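Local coordinates for virulence protein vsdE (Salmonella enterica, PDB 5LQ6) that is a virulence effector that acts as a cysteine hydrolase and suppresses host immune responses during Salmonella infection, at residues C76-S80 with R164-N168; F148-N154 with S206-R212. The protein carries 4 engineered substitutions. All coordinates share one frame; numbering follows the deposited sequence. Where two conformers were deposited one is given.

The two contacts meet on the same four-stranded antiparallel sheet, their centres about 10 Å apart. Contact 1 sets the start of helix 76-89 against strand 163-172, while contact 2 pairs strand 147-157 with strand 209-212, an outermost strand of the sheet. Strands 147-157 and 163-172 follow each other in the chain and lie side by side, so the contacts touch directly: F167 O is 2.8 Å from I150 N, probably a hydrogen bond. Along the chain the segments alternate: 76-80, 148-154, 164-168, then 206-212. The sheet is therefore completed by the last strand of the chain, two strands away from the one that carries the putative active-site histidine.

Contact 1. Residues C76-S80 with R164-N168; sequences CVLLS and RHDFN
D166 OD2 is gripped by a hydrogen bond from water 1 and a salt bridge to R212 NH1, and the same water ties it to the first turn of helix 76-89: the water donates to D166 OD2 at 2.7 Å and to V77 O at 2.9 Å. The other carboxylate oxygen, OD1, receives a hydrogen bond from S151 and forms a salt bridge with R164, whose NE and NH2 both reach it through weak, bent bonds. These partners should hold the carboxylate firmly in its rotation. V77 lies alongside, with CG2 4.0 Å from D166 OD2 and over one face of the R164 guanidinium.

At C76 the sulfur sits between the backbone N and the carbonyl carbon (chi1 64°), which swings it over to the strand. There D166 N donates to C76 SG at 3.4 Å along a nearly straight line, 169° at the hydrogen. H165 ND1 is 3.2 Å from C76 SG, and the sulfur approaches the imidazole obliquely. The other ring nitrogen, NE2, is hydrogen-bonded to D185 OD2, while Y155 stacks on the imidazole and W187 meets it edge-to-face.

In one of two conformers, S80 OG donates to C76 O at 2.8 Å, from the opposite face of that carbonyl to S80 N, and lies 3.1 Å from D166 O. N168 ND2 donates to S80 O at 3.0 Å, with the acceptor almost in the amide plane.

C76, H165 and D185 together have the geometry of a Cys-His-Asp triad, consistent with the cysteine hydrolase activity of this protein. The straight D166 N-H to SG bond and the D185-held histidine would fix thiol and imidazole in mutual position, as a catalytic pair would need.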
loop_
_atom_site.group_PDB
_atom_site.type_symbol
_atom_site.label_atom_id
_atom_site.label_comp_id
_atom_site.label_asym_id
_atom_site.label_seq_id
_atom_site.Cartn_x
_atom_site.Cartn_y
_atom_site.Cartn_z
ATOM N N CYS A 76 -5.216 2.442 7.475
ATOM C CA CYS A 76 -4.242 2.642 6.399
ATOM C C CYS A 76 -3.524 1.359 5.985
ATOM O O CYS A 76 -3.170 1.183 4.793
ATOM C CB CYS A 76 -3.214 3.674 6.776
ATOM S SG CYS A 76 -2.149 3.298 8.164
ATOM N N VAL A 77 -3.340 0.421 6.912
ATOM C CA VAL A 77 -2.668 -0.845 6.585
ATOM C C VAL A 77 -3.585 -1.658 5.676
ATOM O O VAL A 77 -3.168 -2.202 4.645
ATOM C CB VAL A 77 -2.305 -1.617 7.828
ATOM C CG1 VAL A 77 -1.781 -3.000 7.476
ATOM C CG2 VAL A 77 -1.315 -0.822 8.645
ATOM N N LEU A 78 -4.872 -1.717 6.022
ATOM C CA LEU A 78 -5.788 -2.439 5.153
ATOM C C LEU A 78 -5.986 -1.795 3.802
ATOM O O LEU A 78 -5.953 -2.470 2.752
ATOM C CB LEU A 78 -7.168 -2.632 5.859
ATOM C CG LEU A 78 -8.193 -3.477 5.094
ATOM C CD1 LEU A 78 -7.733 -4.884 4.718
ATOM C CD2 LEU A 78 -9.470 -3.537 5.911
ATOM N N LEU A 79 -6.162 -0.475 3.823
ATOM C CA LEU A 79 -6.343 0.271 2.578
ATOM C C LEU A 79 -5.190 0.072 1.614
ATOM O O LEU A 79 -5.359 -0.144 0.431
ATOM C CB LEU A 79 -6.556 1.748 2.830
ATOM C CG LEU A 79 -7.872 2.183 3.496
ATOM C CD1 LEU A 79 -7.774 3.610 3.879
ATOM C CD2 LEU A 79 -8.978 1.927 2.483
ATOM N N SER A 80 -3.974 0.194 2.145
ATOM C CA SER A 80 -2.802 0.100 1.288
ATOM C C SER A 80 -2.621 -1.275 0.701
ATOM O O SER A 80 -2.167 -1.433 -0.419
ATOM C CB SER A 80 -1.565 0.514 2.060
ATOM O OG SER A 80 -1.629 1.841 2.539
ATOM N N ARG A 164 2.732 4.980 13.094
ATOM C CA ARG A 164 2.954 4.061 11.989
ATOM C C ARG A 164 1.914 4.359 10.932
ATOM O O ARG A 164 0.727 4.510 11.235
ATOM C CB ARG A 164 2.771 2.629 12.458
ATOM C CG ARG A 164 2.546 1.629 11.312
ATOM C CD ARG A 164 3.757 0.920 10.830
ATOM N NE ARG A 164 3.426 0.076 9.665
ATOM C CZ ARG A 164 2.765 -1.085 9.701
ATOM N NH1 ARG A 164 2.236 -1.564 10.832
ATOM N NH2 ARG A 164 2.635 -1.791 8.596
ATOM N N HIS A 165 2.347 4.403 9.682
ATOM C CA HIS A 165 1.431 4.659 8.591
ATOM C C HIS A 165 1.891 3.908 7.368
ATOM O O HIS A 165 3.059 4.019 6.990
ATOM C CB HIS A 165 1.389 6.131 8.305
ATOM C CG HIS A 165 0.381 6.539 7.289
ATOM N ND1 HIS A 165 -0.943 6.193 7.350
ATOM C CD2 HIS A 165 0.505 7.315 6.180
ATOM C CE1 HIS A 165 -1.595 6.757 6.343
ATOM N NE2 HIS A 165 -0.739 7.426 5.620
ATOM N N ASP A 166 0.968 3.202 6.721
ATOM C CA ASP A 166 1.212 2.581 5.429
ATOM C C ASP A 166 0.543 3.373 4.319
ATOM O O ASP A 166 -0.495 3.961 4.503
ATOM C CB ASP A 166 0.671 1.148 5.358
ATOM C CG ASP A 166 1.570 0.098 5.999
ATOM O OD1 ASP A 166 2.481 0.466 6.756
ATOM O OD2 ASP A 166 1.341 -1.096 5.731
ATOM N N PHE A 167 1.202 3.380 3.161
ATOM C CA PHE A 167 0.709 4.007 1.951
ATOM C C PHE A 167 1.349 3.297 0.755
ATOM O O PHE A 167 1.948 2.239 0.922
ATOM C CB PHE A 167 0.886 5.525 1.969
ATOM C CG PHE A 167 2.301 5.990 2.240
ATOM C CD1 PHE A 167 2.789 5.984 3.517
ATOM C CD2 PHE A 167 3.140 6.386 1.205
ATOM C CE1 PHE A 167 4.074 6.423 3.787
ATOM C CE2 PHE A 167 4.430 6.811 1.473
ATOM C CZ PHE A 167 4.895 6.802 2.752
ATOM N N ASN A 168 1.185 3.820 -0.424
ATOM C CA ASN A 168 1.574 3.129 -1.652
ATOM C C ASN A 168 2.467 3.970 -2.532
ATOM O O ASN A 168 2.556 5.186 -2.396
ATOM C CB ASN A 168 0.344 2.679 -2.464
ATOM C CG ASN A 168 -0.563 1.736 -1.693
ATOM O OD1 ASN A 168 -1.263 2.137 -0.770
ATOM N ND2 ASN A 168 -0.527 0.471 -2.078
HETATM O O HOH W 1 -0.337 -2.427 4.085
#

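Contact 2. Residues F148-N154 with S206-R212; sequences FIISAEN and SGEFYVR
The R212 guanidinium carries I149 CD1 over one face, 3.8 Å above its plane and toward the rim, while water 2 lies at its edge, in plane, and S151 OG sits near that edge. R212 CG is flanked by its own backbone N and carbonyl carbon (chi1 70°), from where the extended chain brings the guanidinium across I149. Water 2 accepts from R212 NH1 and donates to I149 O and to S151 OG, whose stronger partner is D166. R212 NH2 makes a salt bridge with D112. S151 O comes to the edge of the Y210 ring, near its plane.

On the side of the sheet that carries I150, A152, F209 and V211, water 3 lies over one face of the F209 ring, I150 CG2 comes to its edge, and A152 CB approaches obliquely. F148 CD2 meets one conformer of V211 obliquely, 3.5 Å from V211 CG1.

I149 with R212 and S151 with Y210 are hydrogen-bonded pairs. Backbone hydrogen bonding continues to E153 N, which donates to E208 O at 3.0 Å.

Strand 209-212 thus forms an outer strand of the sheet, antiparallel to 147-157 (159°), consistent with the papain-like fold of peptidase clan CA.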
loop_
_atom_site.group_PDB
_atom_site.type_symbol
_atom_site.label_atom_id
_atom_site.label_comp_id
_atom_site.label_asym_id
_atom_site.label_seq_id
_atom_site.Cartn_x
_atom_site.Cartn_y
_atom_site.Cartn_z
ATOM N N PHE A 148 4.484 -0.749 -4.963
ATOM C CA PHE A 148 5.031 -1.014 -3.651
ATOM C C PHE A 148 4.112 -0.516 -2.551
ATOM O O PHE A 148 3.342 0.416 -2.761
ATOM C CB PHE A 148 6.399 -0.354 -3.475
ATOM C CG PHE A 148 7.401 -0.697 -4.558
ATOM C CD1 PHE A 148 7.402 0.010 -5.751
ATOM C CD2 PHE A 148 8.223 -1.801 -4.387
ATOM C CE1 PHE A 148 8.276 -0.349 -6.762
ATOM C CE2 PHE A 148 9.112 -2.144 -5.419
ATOM C CZ PHE A 148 9.085 -1.400 -6.577
ATOM N N ILE A 149 4.227 -1.125 -1.378
ATOM C CA ILE A 149 3.606 -0.620 -0.159
ATOM C C ILE A 149 4.726 -0.017 0.694
ATOM O O ILE A 149 5.771 -0.666 0.875
ATOM C CB ILE A 149 2.840 -1.666 0.665
ATOM C CG1 ILE A 149 1.779 -2.365 -0.189
ATOM C CG2 ILE A 149 2.202 -1.048 1.889
ATOM C CD1 ILE A 149 1.122 -3.582 0.501
ATOM N N ILE A 150 4.494 1.184 1.208
ATOM C CA ILE A 150 5.483 1.855 2.050
ATOM C C ILE A 150 4.991 1.833 3.462
ATOM O O ILE A 150 3.806 2.148 3.718
ATOM C CB ILE A 150 5.709 3.300 1.626
ATOM C CG1 ILE A 150 5.801 3.440 0.107
ATOM C CG2 ILE A 150 6.898 3.913 2.355
ATOM C CD1 ILE A 150 6.919 2.722 -0.516
ATOM N N SER A 151 5.828 1.497 4.427
ATOM C CA SER A 151 5.508 1.575 5.853
ATOM C C SER A 151 6.445 2.587 6.486
ATOM O O SER A 151 7.681 2.459 6.366
ATOM C CB SER A 151 5.689 0.207 6.514
ATOM O OG SER A 151 4.811 -0.740 6.018
ATOM N N ALA A 152 5.873 3.611 7.104
ATOM C CA ALA A 152 6.631 4.660 7.771
ATOM C C ALA A 152 6.420 4.544 9.262
ATOM O O ALA A 152 5.323 4.310 9.756
ATOM C CB ALA A 152 6.209 5.985 7.281
ATOM N N GLU A 153 7.495 4.719 10.020
ATOM C CA GLU A 153 7.354 4.688 11.454
ATOM C C GLU A 153 6.865 5.932 12.138
ATOM O O GLU A 153 6.215 5.846 13.169
ATOM C CB GLU A 153 8.665 4.225 12.078
ATOM C CG GLU A 153 8.828 2.712 11.922
ATOM C CD GLU A 153 8.238 1.907 13.068
ATOM O OE1 GLU A 153 7.152 2.288 13.594
ATOM O OE2 GLU A 153 8.879 0.892 13.438
ATOM N N ASN A 154 7.208 7.073 11.638
ATOM C CA ASN A 154 6.918 8.325 12.377
ATOM C C ASN A 154 6.213 9.327 11.505
ATOM O O ASN A 154 6.534 10.506 11.433
ATOM C CB ASN A 154 8.231 8.885 12.950
ATOM C CG ASN A 154 8.695 8.118 14.205
ATOM O OD1 ASN A 154 7.924 7.896 15.119
ATOM N ND2 ASN A 154 9.940 7.719 14.224
ATOM N N SER A 206 13.103 12.014 12.629
ATOM C CA SER A 206 12.722 10.788 13.309
ATOM C C SER A 206 12.099 9.893 12.261
ATOM O O SER A 206 11.178 10.319 11.574
ATOM C CB SER A 206 11.713 11.075 14.434
ATOM O OG SER A 206 10.449 11.488 13.924
ATOM N N GLY A 207 12.623 8.689 12.091
ATOM C CA GLY A 207 11.892 7.661 11.385
ATOM C C GLY A 207 12.546 6.812 10.319
ATOM O O GLY A 207 13.333 7.291 9.475
ATOM N N GLU A 208 12.151 5.542 10.373
ATOM C CA GLU A 208 12.462 4.566 9.386
ATOM C C GLU A 208 11.283 4.425 8.352
ATOM O O GLU A 208 10.111 4.777 8.582
ATOM C CB GLU A 208 12.654 3.211 10.051
ATOM C CG GLU A 208 13.454 3.140 11.341
ATOM C CD GLU A 208 12.994 1.966 12.196
ATOM O OE1 GLU A 208 12.966 0.834 11.673
ATOM O OE2 GLU A 208 12.641 2.172 13.379
ATOM N N PHE A 209 11.643 3.924 7.191
ATOM C CA PHE A 209 10.726 3.552 6.154
ATOM C C PHE A 209 11.072 2.142 5.683
ATOM O O PHE A 209 12.232 1.753 5.628
ATOM C CB PHE A 209 10.879 4.500 4.973
ATOM C CG PHE A 209 10.530 5.933 5.279
ATOM C CD1 PHE A 209 11.435 6.721 5.932
ATOM C CD2 PHE A 209 9.287 6.454 4.940
ATOM C CE1 PHE A 209 11.162 8.040 6.241
ATOM C CE2 PHE A 209 9.011 7.813 5.237
ATOM C CZ PHE A 209 9.950 8.562 5.912
ATOM N N TYR A 210 10.057 1.404 5.242
ATOM C CA TYR A 210 10.239 0.081 4.660
ATOM C C TYR A 210 9.374 -0.038 3.447
ATOM O O TYR A 210 8.331 0.559 3.405
ATOM C CB TYR A 210 9.817 -1.025 5.628
ATOM C CG TYR A 210 10.601 -1.062 6.896
ATOM C CD1 TYR A 210 10.294 -0.230 7.942
ATOM C CD2 TYR A 210 11.682 -1.877 6.995
ATOM C CE1 TYR A 210 11.038 -0.227 9.123
ATOM C CE2 TYR A 210 12.433 -1.906 8.183
ATOM C CZ TYR A 210 12.108 -1.067 9.209
ATOM O OH TYR A 210 12.869 -1.102 10.371
ATOM N N VAL A 211 9.852 -0.768 2.441
ATOM C CA VAL A 211 9.138 -0.998 1.203
ATOM C C VAL A 211 8.869 -2.481 1.078
ATOM O O VAL A 211 9.752 -3.281 1.355
ATOM C CB VAL A 211 10.004 -0.521 0.021
ATOM C CG1 VAL A 211 9.260 -0.603 -1.306
ATOM C CG2 VAL A 211 10.492 0.920 0.269
ATOM N N ARG A 212 7.657 -2.875 0.706
ATOM C CA ARG A 212 7.359 -4.277 0.445
ATOM C C ARG A 212 6.471 -4.382 -0.799
ATOM O O ARG A 212 5.845 -3.408 -1.212
ATOM C CB ARG A 212 6.736 -4.979 1.638
ATOM C CG ARG A 212 5.327 -4.582 1.992
ATOM C CD ARG A 212 4.970 -5.165 3.387
ATOM N NE ARG A 212 3.523 -5.326 3.604
ATOM C CZ ARG A 212 2.688 -4.360 3.993
ATOM N NH1 ARG A 212 3.100 -3.149 4.271
ATOM N NH2 ARG A 212 1.402 -4.645 4.155
HETATM O O HOH W 2 5.790 -1.845 3.704
HETATM O O HOH W 3 9.167 7.586 9.362
HETATM O O HOH W 4 8.617 12.232 11.687
#